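Local coordinates for protein endoglucanase FnCel5A (Fervidobacterium nodosum, PDB 3RJX) that probably hydrolyses beta-1,4-glucosidic bonds in cellulose, as a TIM-barrel enzyme of glycosyl hydrolase family 5, at residues G259-Y264 with F288-W293; H22-G27 with D56-P61; N180-S185 with S201-E206. All coordinates share one frame; numbering follows the deposited sequence.

Contact 1. Residues G259-Y264 with F288-W293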
loop_
_atom_site.group_PDB
_atom_site.type_symbol
_atom_site.label_atom_id
_atom_site.label_comp_id
_atom_site.label_asym_id
_atom_site.label_seq_id
_atom_site.Cartn_x
_atom_site.Cartn_y
_atom_site.Cartn_z
ATOM N N GLY A 259 -1.665 4.867 0.812
ATOM C CA GLY A 259 -1.642 3.476 0.422
ATOM C C GLY A 259 -2.244 2.567 1.453
ATOM O O GLY A 259 -2.531 1.423 1.148
ATOM N N GLU A 260 -2.384 3.057 2.684
ATOM C CA GLU A 260 -2.979 2.287 3.767
ATOM C C GLU A 260 -3.604 3.254 4.749
ATOM O O GLU A 260 -3.033 4.315 5.081
ATOM C CB GLU A 260 -1.960 1.424 4.553
ATOM C CG GLU A 260 -1.060 0.541 3.734
ATOM C CD GLU A 260 -0.073 -0.254 4.574
ATOM O OE1 GLU A 260 -0.096 -0.131 5.791
ATOM O OE2 GLU A 260 0.727 -1.034 4.018
ATOM N N PHE A 261 -4.784 2.867 5.211
ATOM C CA PHE A 261 -5.410 3.492 6.354
ATOM C C PHE A 261 -6.437 2.486 6.895
ATOM O O PHE A 261 -7.071 1.760 6.136
ATOM C CB PHE A 261 -5.987 4.878 5.969
ATOM C CG PHE A 261 -7.333 4.844 5.245
ATOM C CD1 PHE A 261 -7.443 4.444 3.925
ATOM C CD2 PHE A 261 -8.495 5.252 5.896
ATOM C CE1 PHE A 261 -8.691 4.446 3.285
ATOM C CE2 PHE A 261 -9.713 5.267 5.252
ATOM C CZ PHE A 261 -9.816 4.852 3.960
ATOM N N GLY A 262 -6.544 2.393 8.204
ATOM C CA GLY A 262 -7.474 1.469 8.852
ATOM C C GLY A 262 -7.321 1.539 10.374
ATOM O O GLY A 262 -6.235 1.878 10.898
ATOM N N ALA A 263 -8.406 1.227 11.089
ATOM C CA ALA A 263 -8.291 1.027 12.522
ATOM C C ALA A 263 -8.566 -0.433 12.865
ATOM O O ALA A 263 -9.478 -1.056 12.313
ATOM C CB ALA A 263 -9.187 1.968 13.263
ATOM N N TYR A 264 -7.742 -0.974 13.755
ATOM C CA TYR A 264 -7.776 -2.395 14.177
ATOM C C TYR A 264 -9.064 -2.784 14.940
ATOM O O TYR A 264 -9.575 -1.991 15.711
ATOM C CB TYR A 264 -6.538 -2.685 15.037
ATOM C CG TYR A 264 -6.354 -4.103 15.471
ATOM C CD1 TYR A 264 -6.340 -5.151 14.538
ATOM C CD2 TYR A 264 -6.127 -4.409 16.820
ATOM C CE1 TYR A 264 -6.143 -6.457 14.942
ATOM C CE2 TYR A 264 -5.918 -5.739 17.235
ATOM C CZ TYR A 264 -5.948 -6.738 16.295
ATOM O OH TYR A 264 -5.745 -8.018 16.693
ATOM N N PHE A 288 -5.977 13.001 -2.941
ATOM C CA PHE A 288 -5.211 11.781 -2.756
ATOM C C PHE A 288 -6.055 10.593 -3.200
ATOM O O PHE A 288 -7.231 10.479 -2.827
ATOM C CB PHE A 288 -4.886 11.556 -1.272
ATOM C CG PHE A 288 -4.074 12.625 -0.644
ATOM C CD1 PHE A 288 -3.413 13.593 -1.411
ATOM C CD2 PHE A 288 -3.952 12.674 0.750
ATOM C CE1 PHE A 288 -2.646 14.607 -0.786
ATOM C CE2 PHE A 288 -3.174 13.678 1.380
ATOM C CZ PHE A 288 -2.534 14.634 0.609
ATOM N N SER A 289 -5.466 9.660 -3.947
ATOM C CA SER A 289 -6.134 8.359 -4.153
ATOM C C SER A 289 -5.936 7.634 -2.831
ATOM O O SER A 289 -5.139 8.071 -2.023
ATOM C CB SER A 289 -5.484 7.603 -5.283
ATOM O OG SER A 289 -4.139 7.327 -4.953
ATOM N N LEU A 290 -6.651 6.549 -2.588
ATOM C CA LEU A 290 -6.578 5.880 -1.284
ATOM C C LEU A 290 -6.867 4.375 -1.367
ATOM O O LEU A 290 -7.506 3.894 -2.315
ATOM C CB LEU A 290 -7.513 6.549 -0.262
ATOM C CG LEU A 290 -9.019 6.720 -0.461
ATOM C CD1 LEU A 290 -9.634 6.788 0.928
ATOM C CD2 LEU A 290 -9.420 7.964 -1.265
ATOM N N ALA A 291 -6.401 3.644 -0.363
ATOM C CA ALA A 291 -6.584 2.215 -0.335
ATOM C C ALA A 291 -6.622 1.809 1.130
ATOM O O ALA A 291 -5.712 2.137 1.903
ATOM C CB ALA A 291 -5.480 1.507 -1.074
ATOM N N TYR A 292 -7.708 1.116 1.491
ATOM C CA TYR A 292 -8.016 0.810 2.876
ATOM C C TYR A 292 -7.256 -0.444 3.272
ATOM O O TYR A 292 -7.129 -1.397 2.490
ATOM C CB TYR A 292 -9.558 0.668 3.078
ATOM C CG TYR A 292 -9.941 0.248 4.479
ATOM C CD1 TYR A 292 -10.199 1.207 5.488
ATOM C CD2 TYR A 292 -10.013 -1.106 4.809
ATOM C CE1 TYR A 292 -10.509 0.800 6.812
ATOM C CE2 TYR A 292 -10.321 -1.519 6.117
ATOM C CZ TYR A 292 -10.555 -0.586 7.093
ATOM O OH TYR A 292 -10.840 -1.047 8.336
ATOM N N TRP A 293 -6.739 -0.433 4.486
ATOM C CA TRP A 293 -6.031 -1.561 5.033
ATOM C C TRP A 293 -6.950 -2.200 6.071
ATOM O O TRP A 293 -7.078 -1.647 7.182
ATOM C CB TRP A 293 -4.759 -1.072 5.718
ATOM C CG TRP A 293 -4.070 -2.231 6.330
ATOM C CD1 TRP A 293 -4.245 -2.715 7.609
ATOM C CD2 TRP A 293 -3.146 -3.125 5.686
ATOM N NE1 TRP A 293 -3.469 -3.839 7.804
ATOM C CE2 TRP A 293 -2.796 -4.127 6.640
ATOM C CE3 TRP A 293 -2.590 -3.189 4.397
ATOM C CZ2 TRP A 293 -1.914 -5.171 6.346
ATOM C CZ3 TRP A 293 -1.709 -4.228 4.095
ATOM C CH2 TRP A 293 -1.371 -5.202 5.071
HETATM O O HOH W 1 -11.073 1.230 10.141
#
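W293 N donates to F261 O (2.8 Å) in a nearly straight bond, 176° at the hydrogen, arriving from above the carbonyl plane rather than on a lone pair. It is joined by softer CA-H···O contacts, among them E260 CA to A291 O at 3.3 Å, where 259-261 and 289-292 meet, their directions 56° apart. Aromatic contacts fill one side of this backbone pair. The edge of Y292 is turned toward the face of F261, ring centres 5.4 Å apart and planes nearly perpendicular, while F261 O sits over a face of the Y292 ring, 3.2 Å from its CD1. L290 CD1 meets F261 CE1 at 3.5 Å, and T276 and V279 of helix 269-285 also touch the F261 side chain. A water links A263 N to Y292 OH, a hydroxyl also bonded to F299 O. At the carboxyl ends of the strands E260 and W293 point the same way. The indole, swung to the side opposite its own backbone N (chi1 177°), lies alongside the E260 chain, CE3 being 3.9 Å from E260 CD, and OE1 stands over the rim of one indole face. Beyond the contact, OE1 bonds Y205 OH, and OE2 makes a salt bridge with R59 and accepts from N143. The rings pack on the helix side of the strand pair, while a carboxylate gripped by several polar partners is presented beside a flat indole, at the barrel position where family 5 enzymes typically carry their nucleophile.

Contact 2. Residues H22-G27 with D56-P61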
loop_
_atom_site.group_PDB
_atom_site.type_symbol
_atom_site.label_atom_id
_atom_site.label_comp_id
_atom_site.label_asym_id
_atom_site.label_seq_id
_atom_site.Cartn_x
_atom_site.Cartn_y
_atom_site.Cartn_z
ATOM N N HIS A 22 -10.697 4.763 -5.027
ATOM C CA HIS A 22 -10.835 4.211 -3.707
ATOM C C HIS A 22 -10.492 2.741 -3.841
ATOM O O HIS A 22 -11.221 1.985 -4.502
ATOM C CB HIS A 22 -12.270 4.389 -3.209
ATOM C CG HIS A 22 -12.653 5.815 -2.951
ATOM N ND1 HIS A 22 -12.889 6.719 -3.967
ATOM C CD2 HIS A 22 -12.878 6.484 -1.795
ATOM C CE1 HIS A 22 -13.229 7.888 -3.447
ATOM N NE2 HIS A 22 -13.236 7.771 -2.131
ATOM N N GLY A 23 -9.379 2.333 -3.230
ATOM C CA GLY A 23 -8.906 0.948 -3.353
ATOM C C GLY A 23 -8.961 0.195 -2.044
ATOM O O GLY A 23 -9.366 0.736 -1.019
ATOM N N ILE A 24 -8.521 -1.056 -2.082
ATOM C CA ILE A 24 -8.429 -1.891 -0.885
ATOM C C ILE A 24 -7.143 -2.685 -0.891
ATOM O O ILE A 24 -6.687 -3.167 -1.922
ATOM C CB ILE A 24 -9.679 -2.860 -0.720
ATOM C CG1 ILE A 24 -9.759 -3.450 0.708
ATOM C CG2 ILE A 24 -9.723 -4.003 -1.828
ATOM C CD1 ILE A 24 -11.164 -3.805 1.192
ATOM N N ASN A 25 -6.549 -2.858 0.272
ATOM C CA ASN A 25 -5.411 -3.779 0.380
ATOM C C ASN A 25 -5.823 -5.254 0.513
ATOM O O ASN A 25 -6.733 -5.578 1.251
ATOM C CB ASN A 25 -4.600 -3.381 1.594
ATOM C CG ASN A 25 -3.703 -2.190 1.319
ATOM O OD1 ASN A 25 -2.577 -2.346 0.838
ATOM N ND2 ASN A 25 -4.172 -0.993 1.677
ATOM N N MET A 26 -5.121 -6.144 -0.174
ATOM C CA MET A 26 -5.321 -7.603 -0.029
ATOM C C MET A 26 -4.389 -8.172 1.050
ATOM O O MET A 26 -3.450 -8.902 0.765
ATOM C CB MET A 26 -5.041 -8.276 -1.363
ATOM C CG MET A 26 -5.605 -9.683 -1.502
ATOM S SD MET A 26 -7.390 -9.770 -1.188
ATOM C CE MET A 26 -7.259 -11.008 0.127
ATOM N N GLY A 27 -4.638 -7.812 2.291
ATOM C CA GLY A 27 -3.648 -7.975 3.335
ATOM C C GLY A 27 -3.545 -9.351 3.960
ATOM O O GLY A 27 -4.512 -10.151 3.890
ATOM N N ASP A 56 -12.174 0.639 -6.834
ATOM C CA ASP A 56 -11.535 0.843 -8.131
ATOM C C ASP A 56 -10.268 -0.018 -8.304
ATOM O O ASP A 56 -9.899 -0.361 -9.404
ATOM C CB ASP A 56 -11.203 2.331 -8.340
ATOM C CG ASP A 56 -12.435 3.242 -8.259
ATOM O OD1 ASP A 56 -13.366 3.077 -9.093
ATOM O OD2 ASP A 56 -12.468 4.148 -7.378
ATOM N N SER A 57 -9.612 -0.378 -7.209
ATOM C CA SER A 57 -8.255 -0.925 -7.278
ATOM C C SER A 57 -7.984 -1.806 -6.077
ATOM O O SER A 57 -8.656 -1.686 -5.015
ATOM C CB SER A 57 -7.212 0.217 -7.299
ATOM O OG SER A 57 -7.418 1.137 -6.229
ATOM N N VAL A 58 -6.994 -2.672 -6.243
ATOM C CA VAL A 58 -6.547 -3.517 -5.148
ATOM C C VAL A 58 -5.039 -3.394 -5.041
ATOM O O VAL A 58 -4.321 -3.344 -6.060
ATOM C CB VAL A 58 -6.967 -5.010 -5.354
ATOM C CG1 VAL A 58 -6.281 -5.609 -6.615
ATOM C CG2 VAL A 58 -6.670 -5.835 -4.112
ATOM N N ARG A 59 -4.553 -3.335 -3.815
ATOM C CA ARG A 59 -3.119 -3.232 -3.590
ATOM C C ARG A 59 -2.651 -4.561 -2.990
ATOM O O ARG A 59 -3.230 -5.040 -2.020
ATOM C CB ARG A 59 -2.795 -2.027 -2.672
ATOM C CG ARG A 59 -1.350 -2.015 -2.136
ATOM C CD ARG A 59 -0.978 -0.652 -1.579
ATOM N NE ARG A 59 0.454 -0.566 -1.245
ATOM C CZ ARG A 59 1.001 -0.975 -0.110
ATOM N NH1 ARG A 59 0.219 -1.484 0.858
ATOM N NH2 ARG A 59 2.332 -0.856 0.070
ATOM N N ILE A 60 -1.636 -5.175 -3.577
ATOM C CA ILE A 60 -1.251 -6.538 -3.195
ATOM C C ILE A 60 0.171 -6.628 -2.624
ATOM O O ILE A 60 1.137 -6.661 -3.414
ATOM C CB ILE A 60 -1.388 -7.499 -4.395
ATOM C CG1 ILE A 60 -2.789 -7.391 -5.053
ATOM C CG2 ILE A 60 -1.120 -8.948 -3.964
ATOM C CD1 ILE A 60 -2.906 -8.272 -6.317
ATOM N N PRO A 61 0.303 -6.667 -1.267
ATOM C CA PRO A 61 1.522 -7.012 -0.549
ATOM C C PRO A 61 2.051 -8.395 -0.963
ATOM O O PRO A 61 1.284 -9.368 -0.980
ATOM C CB PRO A 61 1.060 -7.048 0.897
ATOM C CG PRO A 61 -0.002 -5.988 0.968
ATOM C CD PRO A 61 -0.743 -6.182 -0.340
HETATM O O HOH W 2 -1.191 -10.277 -0.562
#
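N25 and R59 lie side by side in the buried half of this parallel strand pair, both pointing into the barrel. R59 is extended from CG to NE, which brings NH1 level with N25 OD1 (2.9 Å). The oxygen meets the guanidinium at its edge, in plane, although the amide itself is turned 78° from that plane. OD1 also presses on the R59 chain, 3.2 Å from its CG. The neighbouring backbone bonds are firm: R59 N to I24 O at 2.9 Å, and M26 N to R59 O at 2.9 Å and 174°. I24 and V58 pack on the helix-facing side, and M26, just past the strand, adds its CB against V58 CG2 at 4.0 Å. Toward the amino ends G23 CA lies 3.2 Å from S57 OG, which bonds I20 O, leaving little room for a side chain at G23. By contrast with the buried half, H22 and D56 are partly exposed and close their end with polar bonds: D56 N donates to H22 O, and H22 N returns a bond to D56 OD2 (3.0 Å) on its anti lone pair. The H22 ring turns outward and bonds E284 through NE2. In the buried half every end of the N25 amide is engaged, its ND2 reaching G259 O and Y292 O, so the group is probably fixed against flipping; it probably helps position the R59 guanidinium, which also pairs with E140.

Contact 3. Residues N180-S185 with S201-E206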
loop_
_atom_site.group_PDB
_atom_site.type_symbol
_atom_site.label_atom_id
_atom_site.label_comp_id
_atom_site.label_asym_id
_atom_site.label_seq_id
_atom_site.Cartn_x
_atom_site.Cartn_y
_atom_site.Cartn_z
ATOM N N ASN A 180 10.611 6.034 6.847
ATOM C CA ASN A 180 10.148 5.931 8.226
ATOM C C ASN A 180 8.733 5.392 8.413
ATOM O O ASN A 180 7.884 6.063 9.037
ATOM C CB ASN A 180 10.318 7.242 8.960
ATOM C CG ASN A 180 11.495 7.214 9.858
ATOM O OD1 ASN A 180 11.382 6.885 11.044
ATOM N ND2 ASN A 180 12.677 7.478 9.291
ATOM N N TRP A 181 8.499 4.176 7.890
ATOM C CA TRP A 181 7.172 3.526 7.925
ATOM C C TRP A 181 6.141 4.244 7.035
ATOM O O TRP A 181 4.956 4.021 7.155
ATOM C CB TRP A 181 6.659 3.414 9.391
ATOM C CG TRP A 181 7.639 2.721 10.288
ATOM C CD1 TRP A 181 8.423 3.292 11.247
ATOM C CD2 TRP A 181 7.951 1.320 10.288
ATOM N NE1 TRP A 181 9.210 2.341 11.836
ATOM C CE2 TRP A 181 8.945 1.121 11.269
ATOM C CE3 TRP A 181 7.485 0.216 9.547
ATOM C CZ2 TRP A 181 9.495 -0.136 11.538
ATOM C CZ3 TRP A 181 8.040 -1.051 9.806
ATOM C CH2 TRP A 181 9.036 -1.213 10.803
ATOM N N SER A 182 6.602 5.115 6.151
ATOM C CA SER A 182 5.715 5.940 5.314
ATOM C C SER A 182 4.846 6.890 6.130
ATOM O O SER A 182 3.752 7.299 5.699
ATOM C CB SER A 182 4.876 5.108 4.327
ATOM O OG SER A 182 5.720 4.353 3.461
ATOM N N ASN A 183 5.349 7.284 7.299
ATOM C CA ASN A 183 4.587 8.155 8.156
ATOM C C ASN A 183 4.397 9.468 7.402
ATOM O O ASN A 183 5.321 9.886 6.675
ATOM C CB ASN A 183 5.366 8.371 9.420
ATOM C CG ASN A 183 4.629 9.230 10.420
ATOM O OD1 ASN A 183 4.832 10.452 10.493
ATOM N ND2 ASN A 183 3.776 8.589 11.214
ATOM N N TYR A 184 3.222 10.099 7.529
ATOM C CA TYR A 184 2.966 11.396 6.868
ATOM C C TYR A 184 4.099 12.426 7.074
ATOM O O TYR A 184 4.395 13.161 6.154
ATOM C CB TYR A 184 1.625 12.040 7.284
ATOM C CG TYR A 184 1.765 12.777 8.572
ATOM C CD1 TYR A 184 2.028 14.140 8.592
ATOM C CD2 TYR A 184 1.713 12.078 9.786
ATOM C CE1 TYR A 184 2.219 14.809 9.810
ATOM C CE2 TYR A 184 1.876 12.712 10.988
ATOM C CZ TYR A 184 2.140 14.085 11.010
ATOM O OH TYR A 184 2.339 14.709 12.242
ATOM N N SER A 185 4.716 12.518 8.253
ATOM C CA SER A 185 5.650 13.641 8.460
ATOM C C SER A 185 7.017 13.451 7.827
ATOM O O SER A 185 7.866 14.330 7.952
ATOM C CB SER A 185 5.814 14.012 9.944
ATOM O OG SER A 185 6.238 12.896 10.720
ATOM N N SER A 201 3.624 7.708 -2.034
ATOM C CA SER A 201 2.678 7.086 -1.128
ATOM C C SER A 201 3.077 7.226 0.313
ATOM O O SER A 201 4.247 6.986 0.678
ATOM C CB SER A 201 2.546 5.591 -1.437
ATOM O OG SER A 201 1.402 5.071 -0.792
ATOM N N PHE A 202 2.087 7.613 1.122
ATOM C CA PHE A 202 2.177 7.533 2.565
ATOM C C PHE A 202 1.053 6.691 3.140
ATOM O O PHE A 202 0.073 6.381 2.450
ATOM C CB PHE A 202 2.217 8.920 3.178
ATOM C CG PHE A 202 0.873 9.625 3.294
ATOM C CD1 PHE A 202 0.317 9.864 4.555
ATOM C CD2 PHE A 202 0.207 10.118 2.163
ATOM C CE1 PHE A 202 -0.898 10.559 4.704
ATOM C CE2 PHE A 202 -1.013 10.821 2.288
ATOM C CZ PHE A 202 -1.566 11.045 3.567
ATOM N N HIS A 203 1.201 6.306 4.396
ATOM C CA HIS A 203 0.200 5.544 5.087
ATOM C C HIS A 203 -0.229 6.308 6.310
ATOM O O HIS A 203 0.589 6.959 6.994
ATOM C CB HIS A 203 0.741 4.168 5.497
ATOM C CG HIS A 203 1.204 3.345 4.346
ATOM N ND1 HIS A 203 2.073 2.294 4.495
ATOM C CD2 HIS A 203 0.932 3.429 3.022
ATOM C CE1 HIS A 203 2.310 1.753 3.309
ATOM N NE2 HIS A 203 1.629 2.427 2.396
ATOM N N TYR A 204 -1.531 6.277 6.575
ATOM C CA TYR A 204 -2.021 7.034 7.694
ATOM C C TYR A 204 -2.608 6.101 8.743
ATOM O O TYR A 204 -3.526 5.344 8.445
ATOM C CB TYR A 204 -3.014 8.109 7.252
ATOM C CG TYR A 204 -3.252 9.183 8.301
ATOM C CD1 TYR A 204 -2.222 9.988 8.744
ATOM C CD2 TYR A 204 -4.519 9.395 8.851
ATOM C CE1 TYR A 204 -2.429 10.978 9.708
ATOM C CE2 TYR A 204 -4.725 10.390 9.822
ATOM C CZ TYR A 204 -3.665 11.169 10.221
ATOM O OH TYR A 204 -3.828 12.150 11.167
ATOM N N TYR A 205 -2.051 6.150 9.951
ATOM C CA TYR A 205 -2.676 5.495 11.096
ATOM C C TYR A 205 -2.683 6.324 12.403
ATOM O O TYR A 205 -2.710 5.740 13.458
ATOM C CB TYR A 205 -1.992 4.156 11.392
ATOM C CG TYR A 205 -1.995 3.104 10.299
ATOM C CD1 TYR A 205 -3.108 2.284 10.097
ATOM C CD2 TYR A 205 -0.849 2.860 9.548
ATOM C CE1 TYR A 205 -3.118 1.268 9.125
ATOM C CE2 TYR A 205 -0.833 1.845 8.577
ATOM C CZ TYR A 205 -1.974 1.056 8.377
ATOM O OH TYR A 205 -1.961 0.070 7.416
ATOM N N GLU A 206 -2.654 7.655 12.344
ATOM C CA GLU A 206 -2.801 8.493 13.542
ATOM C C GLU A 206 -4.289 8.708 13.934
ATOM O O GLU A 206 -5.158 8.764 13.058
ATOM C CB GLU A 206 -2.115 9.849 13.345
ATOM C CG GLU A 206 -0.585 9.810 13.068
ATOM C CD GLU A 206 0.144 8.820 13.986
ATOM O OE1 GLU A 206 -0.002 8.914 15.244
ATOM O OE2 GLU A 206 0.843 7.934 13.448
HETATM O O HOH W 3 1.180 8.858 8.702
#
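The loop that follows the fifth barrel strand, 174-177, folds against the end of the sixth, 198-204, where S182 meets F202 and H203. A type I' turn from N180 to N183 presents S182 O to H203 N, which donates at 3.0 Å in a bond close to straight (172°). The same carbonyl oxygen lies 3.4 Å from F202 CB. S182 CB rests over one face of the H203 imidazole, 4.2 Å from the ring centroid and offset toward the rim, while S182 OG turns back to V178 O and H203 ND1 bonds E144. On the far side of the turn Y184 leads into a 3-10 segment. Its CB packs on F202 CD1 (3.7 Å), and its CD2 approaches the edge of the Y204 ring near that ring's plane. A water joins Y184 N to H203 O, extending the backbone link beyond the single direct bond. N183 lies between turn and 3-10 segment: with CG anti to the backbone N (chi1 -178°), its OD1 accepts from both S185 N (3.0 Å) and S185 OG (2.8 Å), the first an Asx turn. With an alanine here in place of the asparagine, both S185 donors would probably lose this acceptor, and the start of the 3-10 segment would be freer to shift against F202. H241, from helix 232-251, stacks on the Y184 ring and bonds Y204 OH. A loop laid over the carboxyl end of a neighbouring parallel strand is consistent with a TIM barrel, in which the loops after the strands' carboxyl ends surround the active site.

How the contacts relate
All three contacts involve strands of one closed eight-stranded parallel barrel. In chain order contact 2 comes first, then contact 3, then contact 1, each completed before the next begins. Contact 2 joins strands 22-25 and 57-60, contact 1 joins 256-261 and 289-292, and the barrel closes between 289-292 and 22-25, so their centres are about 9 Å apart. Contact 3 uses strand 198-204, next to 256-261, with its centre about 10 Å from that of contact 1 and about 17 Å from that of contact 2. The E260 carboxylate connects the three, gathering them around the carboxyl-end mouth, where TIM-barrel enzymes hold their active sites.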